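Long-range contacts in spindle assembly abnormal protein 6 homolog (Drosophila melanogaster, PDB 5AL7), which is a central scaffolding component of centrioles, nine homodimers of which build the cartwheel that ensures ninefold symmetry, and is required for centrosome duplication: residues S14-D18 and L165-N169; L27-M32 and L108-Q112; H134-F140 and L152-S158. The protein carries 1 engineered substitution. One frame throughout, in Å; residues are numbered along the deposited sequence.

Contact 1. Residues S14-D18 and L165-N169; sequences SAKMD and LFYIN
Met17 and Tyr167 make the polar link between the N-terminal segment 14-18 and helix 161-187. The backbone N of Met17 donates to Tyr167 OH over 2.7 Å, and the bond is nearly straight, 169° at the hydrogen. Tyr167 reaches the loop because its CG stands anti to its own carbonyl carbon (chi1 -73°), which carries the ring away from the helix; CB and CG of Met17 then lie beside the hydroxyl, CB at 3.5 Å from OH. Beyond that the methionine bends away among Leu60, Gln62, Glu53 and Val55. Met17 is also the centre of an inverse gamma turn, closed by a weak bond from Asp18 N to Lys16 O.

Phe166 takes most of the remaining contact. Lys16 CB sits over one face of its ring, displaced toward the rim, at 4.2 Å from CE2. The rest of that lysine turns back on its own segment, where NZ donates to Ser14 O over 2.7 Å. The polar carboxylate of Asp18 passes obliquely by the ring, its OD2 3.7 Å from Phe166 CE1, the two planes 47° apart. Within the helix, Phe166 CD2 lies above the centre of the Tyr167 ring.

The helix also meets the second subunit, where Leu165 and Ile168 pack on the same residues of that chain, as expected where a dimeric coiled coil leaves the head. The chemistry is mixed: one directional bond to a phenol oxygen probably helps set the position of the loop backbone at Met17, while the packing round Phe166 is van der Waals contact, governed by shape more than direction.

Contact 2. Residues L27-M32 and L108-Q112; sequences LPSVEM and LKDCQ
Leu27 to Met32 pass alongside Leu108 to Gln112, the axes of strand 28-32 and helix 108-112 coming within 9.6 Å at an angle of 45°. This is helix-on-sheet packing inside the globular head of SAS-6, a domain related to that of XRCC4, and the side chains between the two elements are mostly apolar.

Leu27, at a corner of the chain, forks between three helix residues. Its CD2 rests against Leu108 CB at 3.7 Å and also nears Gln112 OE1, while CD1 lies on the aliphatic chain of Lys109, 3.7 Å from CE. The leucine's CG is anti to the backbone N (chi1 -176°), which sends both methyls at the helix. With an alanine here both methyls would be gone, which would probably open a gap beside Leu108 and leave the methylenes of Lys109 without their apolar neighbour.

Met32 reaches in from the other end of the segment. Its chain runs extended through SD and then bends at the last torsion (chi3 58°), bringing CE to 3.6 Å from Cys111 CB; SD passes Leu108 CD2 more loosely. On the strand side Leu50 and Leu118 also pack on Met32, and Phe140 backs Leu108 and Cys111, so this part of the interface belongs to the core of the head, whereas Lys109 and Gln112 lie at its margin.

Val30 and Gln112 approach from opposite directions, and the extended glutamine lays its amide across the valine. Both valine methyls lie on the same side of the amide plane: CG2 stands 3.5 Å from OE1 of Gln112, and CG1 the same 3.5 Å from its NE2.

Contact 3. Residues H134-F140 and L152-S158; sequences HDYYLQF and LSLPCRS
Tyr136, Leu138 and Phe140 share one face of an antiparallel beta hairpin with Leu152, Leu154 and Cys156; Tyr137, Gln139, Ser153 and Pro155 occupy the other. Leu138 and Leu154 form a hydrogen-bonded pair, in which Leu138 N donates to Leu154 O over 2.8 Å and Leu154 N returns a bond to Leu138 O. Toward the open end, Asp135 and Tyr136 together face Cys156 in a classic beta bulge.

On the first face, Phe140 and Leu152 lie side by side and point the same way, Phe140 CD1 4.0 Å from Leu152 CB. Leu154 CD1 meets the edge of the same ring. At the other end Tyr136 CB packs against Cys156 CB at 3.9 Å. The tyrosine's CG, anti to its own carbonyl carbon (chi1 -49°), leads the ring along the partner strand, and the CE2 edge arrives 3.6 Å from Ser158 CB.

The second face is more polar. Gln139 stretches past Ser153 and gives it a weak bond, NE2 to OG at 3.4 Å, while its OE1 accepts from Thr121. Tyr137 brings CD1 obliquely to Ser153 OG, and Arg123 makes a cation-pi contact with its ring. Past the bulge, the rather poorly ordered His134 covers Pro155: proline CB lies 4.1 Å from the imidazole centroid and 26° off its normal, a CH-pi contact, with Arg157 CB at the ring edge by ND1.

In the sheet of the N-terminal globular head of SAS-6, strand 117-122 flanks the hairpin beyond 136-142, and strand 70-80 beyond 149-158. Helix 97-113 covers the Phe140 and Leu152 end, where Met107 touches both and Phe100 adds to Leu152.

From the N terminus, residues 14-18 open the longest loop, which closes only when contact 1 reaches helix 161-187; contacts 2 and 3 are both nested inside it. Contact 2 comes first, tying the opening strand 23-36 to the end of helix 97-113. It closes before contact 3 begins, so these two follow in series, the latter joining the last two strands of the head as a hairpin. They meet in space at the Phe140 end of the hairpin. Strand 149-158 then leads into the coiled-coil helix, and Ser14 touches Arg157, so contact 1 adjoins contact 3 while its nearest atoms stay about 10 Å from contact 2.

Contact 1. Residues S14-D18 and L165-N169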
ATOM      1  N   SER A  14     -11.222 -18.529   0.926  1.00106.81           N
ATOM      2  CA  SER A  14     -12.035 -17.560   1.652  1.00 80.88           C
ATOM      3  C   SER A  14     -12.655 -16.568   0.713  1.00 56.43           C
ATOM      4  O   SER A  14     -12.050 -16.161  -0.274  1.00 63.65           O
ATOM      5  CB  SER A  14     -11.229 -16.792   2.699  1.00 75.50           C
ATOM      6  OG  SER A  14     -12.065 -15.905   3.435  1.00 66.52           O
ATOM      7  N   ALA A  15     -13.863 -16.159   1.071  1.00 49.14           N
ATOM      8  CA  ALA A  15     -14.634 -15.237   0.276  1.00 52.72           C
ATOM      9  C   ALA A  15     -13.926 -13.896   0.183  1.00 55.60           C
ATOM     10  O   ALA A  15     -13.535 -13.306   1.199  1.00 46.14           O
ATOM     11  CB  ALA A  15     -16.035 -15.072   0.861  1.00 45.30           C
ATOM     12  N   LYS A  16     -13.755 -13.443  -1.054  1.00 49.99           N
ATOM     13  CA  LYS A  16     -13.194 -12.137  -1.350  1.00 51.06           C
ATOM     14  C   LYS A  16     -14.312 -11.273  -1.885  1.00 42.98           C
ATOM     15  O   LYS A  16     -15.094 -11.719  -2.716  1.00 52.25           O
ATOM     16  CB  LYS A  16     -12.070 -12.238  -2.378  1.00 54.68           C
ATOM     17  CG  LYS A  16     -10.916 -13.088  -1.940  1.00 47.46           C
ATOM     18  CD  LYS A  16     -10.241 -13.715  -3.137  1.00 56.81           C
ATOM     19  CE  LYS A  16      -9.371 -14.875  -2.680  1.00 80.79           C
ATOM     20  NZ  LYS A  16     -10.186 -16.035  -2.189  1.00 85.31           N
ATOM     21  N   MET A  17     -14.412 -10.052  -1.383  1.00 40.01           N
ATOM     22  CA  MET A  17     -15.414  -9.110  -1.859  1.00 38.59           C
ATOM     23  C   MET A  17     -14.920  -8.420  -3.132  1.00 43.78           C
ATOM     24  O   MET A  17     -14.701  -7.212  -3.150  1.00 49.92           O
ATOM     25  CB  MET A  17     -15.759  -8.100  -0.767  1.00 38.97           C
ATOM     26  CG  MET A  17     -16.356  -8.750   0.481  1.00 41.64           C
ATOM     27  SD  MET A  17     -17.973  -9.533   0.235  1.00 44.77           S
ATOM     28  CE  MET A  17     -19.026  -8.083   0.202  1.00 35.93           C
ATOM     29  N   ASP A  18     -14.694  -9.217  -4.175  1.00 41.15           N
ATOM     30  CA  ASP A  18     -14.227  -8.722  -5.466  1.00 34.09           C
ATOM     31  C   ASP A  18     -15.399  -8.566  -6.436  1.00 39.15           C
ATOM     32  O   ASP A  18     -15.499  -9.297  -7.428  1.00 39.92           O
ATOM     33  CB  ASP A  18     -13.173  -9.670  -6.046  1.00 35.15           C
ATOM     34  CG  ASP A  18     -12.300  -9.003  -7.107  1.00 49.18           C
ATOM     35  OD1 ASP A  18     -12.554  -7.816  -7.428  1.00 47.69           O
ATOM     36  OD2 ASP A  18     -11.361  -9.672  -7.620  1.00 48.91           O
ATOM     37  N   LEU A 165      -3.591 -11.202   1.144  1.00 31.48           N
ATOM     38  CA  LEU A 165      -2.741 -10.596   0.133  1.00 27.13           C
ATOM     39  C   LEU A 165      -3.581  -9.790  -0.837  1.00 37.06           C
ATOM     40  O   LEU A 165      -3.162  -8.720  -1.278  1.00 27.35           O
ATOM     41  CB  LEU A 165      -1.931 -11.680  -0.577  1.00 28.83           C
ATOM     42  CG  LEU A 165      -0.872 -11.247  -1.586  1.00 45.92           C
ATOM     43  CD1 LEU A 165      -0.036 -10.149  -0.964  1.00 50.14           C
ATOM     44  CD2 LEU A 165      -0.002 -12.447  -1.942  1.00 31.96           C
ATOM     45  N   PHE A 166      -4.777 -10.299  -1.135  1.00 27.06           N
ATOM     46  CA  PHE A 166      -5.727  -9.589  -1.980  1.00 27.24           C
ATOM     47  C   PHE A 166      -6.115  -8.238  -1.370  1.00 34.90           C
ATOM     48  O   PHE A 166      -6.071  -7.194  -2.042  1.00 39.19           O
ATOM     49  CB  PHE A 166      -6.978 -10.438  -2.207  1.00 36.28           C
ATOM     50  CG  PHE A 166      -8.113  -9.686  -2.852  1.00 37.54           C
ATOM     51  CD1 PHE A 166      -8.127  -9.480  -4.227  1.00 29.85           C
ATOM     52  CD2 PHE A 166      -9.152  -9.166  -2.086  1.00 40.53           C
ATOM     53  CE1 PHE A 166      -9.162  -8.781  -4.823  1.00 32.98           C
ATOM     54  CE2 PHE A 166     -10.184  -8.468  -2.673  1.00 40.48           C
ATOM     55  CZ  PHE A 166     -10.192  -8.273  -4.045  1.00 39.57           C
ATOM     56  N   TYR A 167      -6.527  -8.249  -0.107  1.00 29.29           N
ATOM     57  CA  TYR A 167      -6.961  -7.000   0.514  1.00 24.09           C
ATOM     58  C   TYR A 167      -5.811  -6.009   0.770  1.00 24.21           C
ATOM     59  O   TYR A 167      -5.963  -4.800   0.582  1.00 24.45           O
ATOM     60  CB  TYR A 167      -7.726  -7.294   1.799  1.00 22.96           C
ATOM     61  CG  TYR A 167      -9.100  -7.859   1.536  1.00 25.04           C
ATOM     62  CD1 TYR A 167     -10.084  -7.094   0.907  1.00 23.44           C
ATOM     63  CD2 TYR A 167      -9.421  -9.155   1.918  1.00 25.98           C
ATOM     64  CE1 TYR A 167     -11.340  -7.608   0.659  1.00 23.79           C
ATOM     65  CE2 TYR A 167     -10.672  -9.674   1.675  1.00 25.80           C
ATOM     66  CZ  TYR A 167     -11.632  -8.897   1.047  1.00 28.25           C
ATOM     67  OH  TYR A 167     -12.880  -9.433   0.809  1.00 25.60           O
ATOM     68  N   ILE A 168      -4.658  -6.505   1.186  1.00 24.33           N
ATOM     69  CA  ILE A 168      -3.539  -5.604   1.433  1.00 34.00           C
ATOM     70  C   ILE A 168      -2.994  -5.035   0.109  1.00 30.39           C
ATOM     71  O   ILE A 168      -2.631  -3.852   0.037  1.00 26.54           O
ATOM     72  CB  ILE A 168      -2.427  -6.317   2.259  1.00 38.70           C
ATOM     73  CG1 ILE A 168      -2.820  -6.319   3.733  1.00 36.04           C
ATOM     74  CG2 ILE A 168      -1.099  -5.626   2.122  1.00 25.88           C
ATOM     75  CD1 ILE A 168      -2.262  -7.446   4.488  1.00 48.14           C
ATOM     76  N   ASN A 169      -2.988  -5.850  -0.945  1.00 26.79           N
ATOM     77  CA  ASN A 169      -2.589  -5.364  -2.263  1.00 28.19           C
ATOM     78  C   ASN A 169      -3.551  -4.299  -2.767  1.00 34.67           C
ATOM     79  O   ASN A 169      -3.128  -3.254  -3.275  1.00 35.53           O
ATOM     80  CB  ASN A 169      -2.522  -6.507  -3.268  1.00 29.19           C
ATOM     81  CG  ASN A 169      -2.025  -6.061  -4.625  1.00 39.08           C
ATOM     82  OD1 ASN A 169      -0.857  -5.739  -4.786  1.00 41.06           O
ATOM     83  ND2 ASN A 169      -2.908  -6.056  -5.610  1.00 44.88           N
TER

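Contact 2. Residues L27-M32 and L108-Q112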
ATOM      1  N   LEU A  27     -20.660   0.840   6.324  1.00 31.52           N
ATOM      2  CA  LEU A  27     -20.163   1.716   7.379  1.00 28.11           C
ATOM      3  C   LEU A  27     -18.758   2.153   7.019  1.00 48.50           C
ATOM      4  O   LEU A  27     -17.966   1.338   6.543  1.00 62.27           O
ATOM      5  CB  LEU A  27     -20.167   0.995   8.731  1.00 48.46           C
ATOM      6  CG  LEU A  27     -19.777   1.793   9.972  1.00 57.39           C
ATOM      7  CD1 LEU A  27     -20.924   2.699  10.380  1.00 58.09           C
ATOM      8  CD2 LEU A  27     -19.380   0.866  11.110  1.00 69.86           C
ATOM      9  N   PRO A  28     -18.441   3.440   7.210  1.00 51.86           N
ATOM     10  CA  PRO A  28     -17.073   3.867   6.907  1.00 50.30           C
ATOM     11  C   PRO A  28     -16.046   3.170   7.797  1.00 58.91           C
ATOM     12  O   PRO A  28     -16.293   2.977   8.993  1.00 63.20           O
ATOM     13  CB  PRO A  28     -17.104   5.379   7.183  1.00 44.42           C
ATOM     14  CG  PRO A  28     -18.237   5.575   8.102  1.00 57.38           C
ATOM     15  CD  PRO A  28     -19.267   4.555   7.696  1.00 61.62           C
ATOM     16  N   SER A  29     -14.924   2.783   7.192  1.00 71.11           N
ATOM     17  CA  SER A  29     -13.834   2.093   7.880  1.00 74.57           C
ATOM     18  C   SER A  29     -13.380   2.883   9.102  1.00 64.50           C
ATOM     19  O   SER A  29     -13.116   4.086   9.005  1.00 55.50           O
ATOM     20  CB  SER A  29     -12.649   1.879   6.940  1.00 77.70           C
ATOM     21  OG  SER A  29     -13.049   1.191   5.773  1.00 93.05           O
ATOM     22  N   VAL A  30     -13.340   2.228  10.260  1.00 61.72           N
ATOM     23  CA  VAL A  30     -12.973   2.960  11.479  1.00 50.52           C
ATOM     24  C   VAL A  30     -12.019   2.197  12.358  1.00 51.30           C
ATOM     25  O   VAL A  30     -11.871   0.992  12.218  1.00 54.57           O
ATOM     26  CB  VAL A  30     -14.202   3.330  12.346  1.00 42.68           C
ATOM     27  CG1 VAL A  30     -14.898   4.568  11.812  1.00 46.28           C
ATOM     28  CG2 VAL A  30     -15.153   2.154  12.462  1.00 45.40           C
ATOM     29  N   GLU A  31     -11.339   2.927  13.235  1.00 39.93           N
ATOM     30  CA  GLU A  31     -10.507   2.319  14.263  1.00 31.34           C
ATOM     31  C   GLU A  31     -11.340   1.973  15.502  1.00 40.57           C
ATOM     32  O   GLU A  31     -12.105   2.799  15.998  1.00 54.65           O
ATOM     33  CB  GLU A  31      -9.365   3.245  14.636  1.00 25.77           C
ATOM     34  CG  GLU A  31      -8.275   2.579  15.441  1.00 33.27           C
ATOM     35  CD  GLU A  31      -7.135   3.520  15.763  1.00 47.28           C
ATOM     36  OE1 GLU A  31      -6.705   4.265  14.855  1.00 58.12           O
ATOM     37  OE2 GLU A  31      -6.677   3.517  16.925  1.00 49.11           O
ATOM     38  N   MET A  32     -11.160   0.764  16.019  1.00 38.64           N
ATOM     39  CA  MET A  32     -11.974   0.253  17.108  1.00 43.52           C
ATOM     40  C   MET A  32     -11.127  -0.529  18.096  1.00 48.32           C
ATOM     41  O   MET A  32     -10.282  -1.309  17.685  1.00 57.40           O
ATOM     42  CB  MET A  32     -13.051  -0.665  16.553  1.00 53.49           C
ATOM     43  CG  MET A  32     -14.300   0.019  16.069  1.00 65.47           C
ATOM     44  SD  MET A  32     -15.496  -1.254  15.698  1.00 65.24           S
ATOM     45  CE  MET A  32     -15.560  -2.043  17.291  1.00 66.50           C
ATOM     46  N   LEU A 108     -22.327  -1.743  15.420  1.00 38.53           N
ATOM     47  CA  LEU A 108     -20.939  -1.338  15.206  1.00 38.93           C
ATOM     48  C   LEU A 108     -20.756   0.111  15.635  1.00 35.99           C
ATOM     49  O   LEU A 108     -19.735   0.472  16.234  1.00 36.10           O
ATOM     50  CB  LEU A 108     -20.526  -1.532  13.737  1.00 37.74           C
ATOM     51  CG  LEU A 108     -20.250  -2.979  13.308  1.00 31.51           C
ATOM     52  CD1 LEU A 108     -20.148  -3.134  11.816  1.00 25.69           C
ATOM     53  CD2 LEU A 108     -18.958  -3.434  13.946  1.00 27.54           C
ATOM     54  N   LYS A 109     -21.754   0.938  15.353  1.00 37.80           N
ATOM     55  CA  LYS A 109     -21.689   2.323  15.783  1.00 47.49           C
ATOM     56  C   LYS A 109     -21.716   2.414  17.316  1.00 48.18           C
ATOM     57  O   LYS A 109     -20.991   3.224  17.902  1.00 39.08           O
ATOM     58  CB  LYS A 109     -22.838   3.124  15.176  1.00 56.20           C
ATOM     59  CG  LYS A 109     -22.709   3.410  13.686  1.00 53.78           C
ATOM     60  CD  LYS A 109     -23.983   4.089  13.185  1.00 64.75           C
ATOM     61  CE  LYS A 109     -23.918   4.482  11.712  1.00 59.05           C
ATOM     62  NZ  LYS A 109     -25.229   5.050  11.257  1.00 56.14           N
ATOM     63  N   ASP A 110     -22.531   1.570  17.957  1.00 47.84           N
ATOM     64  CA  ASP A 110     -22.583   1.518  19.424  1.00 39.26           C
ATOM     65  C   ASP A 110     -21.246   1.063  20.010  1.00 44.61           C
ATOM     66  O   ASP A 110     -20.855   1.511  21.090  1.00 52.42           O
ATOM     67  CB  ASP A 110     -23.702   0.588  19.921  1.00 36.86           C
ATOM     68  CG  ASP A 110     -25.100   1.188  19.739  1.00 59.71           C
ATOM     69  OD1 ASP A 110     -25.222   2.434  19.752  1.00 65.43           O
ATOM     70  OD2 ASP A 110     -26.084   0.417  19.625  1.00 62.14           O
ATOM     71  N   CYS A 111     -20.543   0.184  19.300  1.00 26.73           N
ATOM     72  CA  CYS A 111     -19.212  -0.244  19.712  1.00 25.78           C
ATOM     73  C   CYS A 111     -18.233   0.912  19.584  1.00 34.25           C
ATOM     74  O   CYS A 111     -17.294   1.025  20.366  1.00 44.60           O
ATOM     75  CB  CYS A 111     -18.727  -1.417  18.878  1.00 24.11           C
ATOM     76  SG  CYS A 111     -19.508  -2.958  19.289  1.00 43.86           S
ATOM     77  N   GLN A 112     -18.443   1.768  18.590  1.00 42.52           N
ATOM     78  CA  GLN A 112     -17.631   2.973  18.481  1.00 53.76           C
ATOM     79  C   GLN A 112     -17.869   3.919  19.664  1.00 53.40           C
ATOM     80  O   GLN A 112     -16.924   4.348  20.324  1.00 51.33           O
ATOM     81  CB  GLN A 112     -17.917   3.701  17.169  1.00 62.75           C
ATOM     82  CG  GLN A 112     -17.161   3.155  15.977  1.00 73.53           C
ATOM     83  CD  GLN A 112     -17.448   3.933  14.707  1.00 75.80           C
ATOM     84  OE1 GLN A 112     -18.152   3.451  13.820  1.00 82.43           O
ATOM     85  NE2 GLN A 112     -16.929   5.157  14.630  1.00 66.36           N
TER

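Contact 3. Residues H134-F140 and L152-S158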
ATOM      1  N   HIS A 134     -14.537 -21.947  10.712  1.00 84.46           N
ATOM      2  CA  HIS A 134     -14.470 -20.782  11.585  1.00 77.88           C
ATOM      3  C   HIS A 134     -13.927 -21.132  12.975  1.00 68.40           C
ATOM      4  O   HIS A 134     -14.474 -21.982  13.674  1.00 75.68           O
ATOM      5  CB  HIS A 134     -15.850 -20.127  11.678  1.00 88.05           C
ATOM      6  CG  HIS A 134     -16.518 -19.938  10.348  1.00108.37           C
ATOM      7  ND1 HIS A 134     -16.082 -19.015   9.419  1.00110.43           N
ATOM      8  CD2 HIS A 134     -17.589 -20.553   9.790  1.00112.40           C
ATOM      9  CE1 HIS A 134     -16.854 -19.069   8.348  1.00106.69           C
ATOM     10  NE2 HIS A 134     -17.777 -19.994   8.548  1.00109.26           N
ATOM     11  N   ASP A 135     -12.815 -20.503  13.346  1.00 50.64           N
ATOM     12  CA  ASP A 135     -12.180 -20.751  14.632  1.00 47.74           C
ATOM     13  C   ASP A 135     -12.468 -19.661  15.667  1.00 45.40           C
ATOM     14  O   ASP A 135     -11.987 -19.733  16.799  1.00 41.46           O
ATOM     15  CB  ASP A 135     -10.663 -20.881  14.453  1.00 56.73           C
ATOM     16  CG  ASP A 135     -10.256 -22.229  13.895  1.00 80.58           C
ATOM     17  OD1 ASP A 135     -11.120 -23.136  13.841  1.00 91.74           O
ATOM     18  OD2 ASP A 135      -9.072 -22.385  13.522  1.00 83.22           O
ATOM     19  N   TYR A 136     -13.230 -18.642  15.278  1.00 39.08           N
ATOM     20  CA  TYR A 136     -13.544 -17.551  16.196  1.00 28.24           C
ATOM     21  C   TYR A 136     -15.021 -17.144  16.165  1.00 24.72           C
ATOM     22  O   TYR A 136     -15.784 -17.604  15.339  1.00 26.20           O
ATOM     23  CB  TYR A 136     -12.663 -16.342  15.884  1.00 22.85           C
ATOM     24  CG  TYR A 136     -11.197 -16.691  15.761  1.00 53.61           C
ATOM     25  CD1 TYR A 136     -10.411 -16.876  16.888  1.00 68.17           C
ATOM     26  CD2 TYR A 136     -10.607 -16.873  14.516  1.00 55.49           C
ATOM     27  CE1 TYR A 136      -9.075 -17.208  16.779  1.00 65.02           C
ATOM     28  CE2 TYR A 136      -9.281 -17.205  14.395  1.00 57.96           C
ATOM     29  CZ  TYR A 136      -8.514 -17.372  15.530  1.00 68.04           C
ATOM     30  OH  TYR A 136      -7.179 -17.709  15.415  1.00 81.36           O
ATOM     31  N   TYR A 137     -15.399 -16.269  17.087  1.00 23.08           N
ATOM     32  CA  TYR A 137     -16.714 -15.667  17.142  1.00 24.38           C
ATOM     33  C   TYR A 137     -16.514 -14.175  17.263  1.00 36.24           C
ATOM     34  O   TYR A 137     -15.707 -13.711  18.076  1.00 46.66           O
ATOM     35  CB  TYR A 137     -17.529 -16.177  18.328  1.00 33.93           C
ATOM     36  CG  TYR A 137     -18.150 -17.538  18.137  1.00 36.69           C
ATOM     37  CD1 TYR A 137     -19.064 -17.786  17.113  1.00 33.98           C
ATOM     38  CD2 TYR A 137     -17.827 -18.579  18.992  1.00 42.48           C
ATOM     39  CE1 TYR A 137     -19.628 -19.040  16.952  1.00 41.73           C
ATOM     40  CE2 TYR A 137     -18.387 -19.829  18.845  1.00 43.03           C
ATOM     41  CZ  TYR A 137     -19.279 -20.064  17.831  1.00 52.22           C
ATOM     42  OH  TYR A 137     -19.813 -21.333  17.721  1.00 65.28           O
ATOM     43  N   LEU A 138     -17.191 -13.425  16.410  1.00 31.63           N
ATOM     44  CA  LEU A 138     -17.219 -11.979  16.531  1.00 32.88           C
ATOM     45  C   LEU A 138     -18.483 -11.597  17.274  1.00 36.44           C
ATOM     46  O   LEU A 138     -19.578 -11.740  16.744  1.00 41.84           O
ATOM     47  CB  LEU A 138     -17.162 -11.309  15.167  1.00 24.74           C
ATOM     48  CG  LEU A 138     -17.029  -9.792  15.216  1.00 25.27           C
ATOM     49  CD1 LEU A 138     -15.694  -9.349  15.805  1.00 19.37           C
ATOM     50  CD2 LEU A 138     -17.247  -9.212  13.840  1.00 20.91           C
ATOM     51  N   GLN A 139     -18.327 -11.149  18.516  1.00 34.17           N
ATOM     52  CA  GLN A 139     -19.458 -10.933  19.401  1.00 27.73           C
ATOM     53  C   GLN A 139     -19.681  -9.479  19.777  1.00 30.63           C
ATOM     54  O   GLN A 139     -18.746  -8.735  20.026  1.00 31.65           O
ATOM     55  CB  GLN A 139     -19.271 -11.762  20.659  1.00 22.54           C
ATOM     56  CG  GLN A 139     -19.234 -13.227  20.361  1.00 25.23           C
ATOM     57  CD  GLN A 139     -18.973 -14.056  21.577  1.00 23.90           C
ATOM     58  OE1 GLN A 139     -18.005 -13.836  22.292  1.00 39.58           O
ATOM     59  NE2 GLN A 139     -19.841 -15.020  21.826  1.00 24.98           N
ATOM     60  N   PHE A 140     -20.948  -9.096  19.838  1.00 35.29           N
ATOM     61  CA  PHE A 140     -21.348  -7.766  20.254  1.00 31.66           C
ATOM     62  C   PHE A 140     -21.875  -7.879  21.679  1.00 37.35           C
ATOM     63  O   PHE A 140     -22.985  -8.383  21.889  1.00 40.60           O
ATOM     64  CB  PHE A 140     -22.408  -7.212  19.313  1.00 23.48           C
ATOM     65  CG  PHE A 140     -21.926  -7.015  17.912  1.00 22.77           C
ATOM     66  CD1 PHE A 140     -21.739  -8.104  17.067  1.00 22.32           C
ATOM     67  CD2 PHE A 140     -21.681  -5.737  17.423  1.00 25.32           C
ATOM     68  CE1 PHE A 140     -21.287  -7.926  15.768  1.00 21.85           C
ATOM     69  CE2 PHE A 140     -21.233  -5.546  16.128  1.00 24.31           C
ATOM     70  CZ  PHE A 140     -21.035  -6.643  15.298  1.00 21.82           C
ATOM     71  N   LEU A 152     -25.243 -10.354  19.574  1.00 29.09           N
ATOM     72  CA  LEU A 152     -25.029 -11.082  18.334  1.00 25.73           C
ATOM     73  C   LEU A 152     -23.683 -11.790  18.333  1.00 30.29           C
ATOM     74  O   LEU A 152     -22.676 -11.220  18.731  1.00 43.83           O
ATOM     75  CB  LEU A 152     -25.145 -10.129  17.145  1.00 29.62           C
ATOM     76  CG  LEU A 152     -25.038 -10.732  15.748  1.00 29.04           C
ATOM     77  CD1 LEU A 152     -26.244 -11.613  15.456  1.00 28.85           C
ATOM     78  CD2 LEU A 152     -24.915  -9.605  14.727  1.00 24.98           C
ATOM     79  N   SER A 153     -23.679 -13.045  17.899  1.00 36.98           N
ATOM     80  CA  SER A 153     -22.460 -13.837  17.817  1.00 35.15           C
ATOM     81  C   SER A 153     -22.247 -14.404  16.379  1.00 40.11           C
ATOM     82  O   SER A 153     -22.925 -15.351  15.966  1.00 34.59           O
ATOM     83  CB  SER A 153     -22.527 -14.948  18.865  1.00 25.40           C
ATOM     84  OG  SER A 153     -21.340 -15.705  18.897  1.00 60.29           O
ATOM     85  N   LEU A 154     -21.303 -13.832  15.624  1.00 37.15           N
ATOM     86  CA  LEU A 154     -21.062 -14.239  14.227  1.00 33.55           C
ATOM     87  C   LEU A 154     -19.837 -15.149  14.067  1.00 39.59           C
ATOM     88  O   LEU A 154     -18.773 -14.858  14.606  1.00 35.94           O
ATOM     89  CB  LEU A 154     -20.866 -13.006  13.337  1.00 24.08           C
ATOM     90  CG  LEU A 154     -22.021 -12.029  13.149  1.00 23.25           C
ATOM     91  CD1 LEU A 154     -21.520 -10.773  12.488  1.00 22.54           C
ATOM     92  CD2 LEU A 154     -23.129 -12.662  12.362  1.00 24.64           C
ATOM     93  N   PRO A 155     -19.960 -16.213  13.257  1.00 31.87           N
ATOM     94  CA  PRO A 155     -18.839 -17.128  13.009  1.00 27.99           C
ATOM     95  C   PRO A 155     -17.721 -16.431  12.246  1.00 36.65           C
ATOM     96  O   PRO A 155     -17.906 -16.016  11.102  1.00 59.41           O
ATOM     97  CB  PRO A 155     -19.466 -18.251  12.172  1.00 26.69           C
ATOM     98  CG  PRO A 155     -20.925 -18.063  12.277  1.00 27.34           C
ATOM     99  CD  PRO A 155     -21.157 -16.606  12.504  1.00 34.03           C
ATOM    100  N   CYS A 156     -16.594 -16.245  12.923  1.00 38.81           N
ATOM    101  CA  CYS A 156     -15.437 -15.538  12.377  1.00 34.41           C
ATOM    102  C   CYS A 156     -14.276 -16.466  12.036  1.00 31.69           C
ATOM    103  O   CYS A 156     -14.073 -17.487  12.675  1.00 39.23           O
ATOM    104  CB  CYS A 156     -14.967 -14.479  13.360  1.00 33.51           C
ATOM    105  SG  CYS A 156     -14.121 -13.158  12.565  1.00 27.08           S
ATOM    106  N   ARG A 157     -13.500 -16.073  11.040  1.00 32.50           N
ATOM    107  CA  ARG A 157     -12.462 -16.920  10.484  1.00 28.68           C
ATOM    108  C   ARG A 157     -11.126 -16.203  10.450  1.00 33.21           C
ATOM    109  O   ARG A 157     -11.063 -14.974  10.336  1.00 21.96           O
ATOM    110  CB  ARG A 157     -12.883 -17.352   9.078  1.00 45.79           C
ATOM    111  CG  ARG A 157     -12.038 -18.413   8.430  1.00 62.66           C
ATOM    112  CD  ARG A 157     -11.932 -18.147   6.932  1.00 74.00           C
ATOM    113  NE  ARG A 157     -11.649 -19.353   6.152  1.00 77.85           N
ATOM    114  CZ  ARG A 157     -10.435 -19.875   6.004  1.00 81.94           C
ATOM    115  NH1 ARG A 157      -9.392 -19.313   6.602  1.00 78.99           N
ATOM    116  NH2 ARG A 157     -10.265 -20.968   5.273  1.00 85.80           N
ATOM    117  N   SER A 158     -10.048 -16.960  10.577  1.00 42.62           N
ATOM    118  CA  SER A 158      -8.724 -16.380  10.392  1.00 36.31           C
ATOM    119  C   SER A 158      -8.380 -16.385   8.905  1.00 36.72           C
ATOM    120  O   SER A 158      -8.241 -17.452   8.301  1.00 43.10           O
ATOM    121  CB  SER A 158      -7.683 -17.133  11.186  1.00 26.00           C
ATOM    122  OG  SER A 158      -6.522 -16.341  11.259  1.00 41.34           O
TER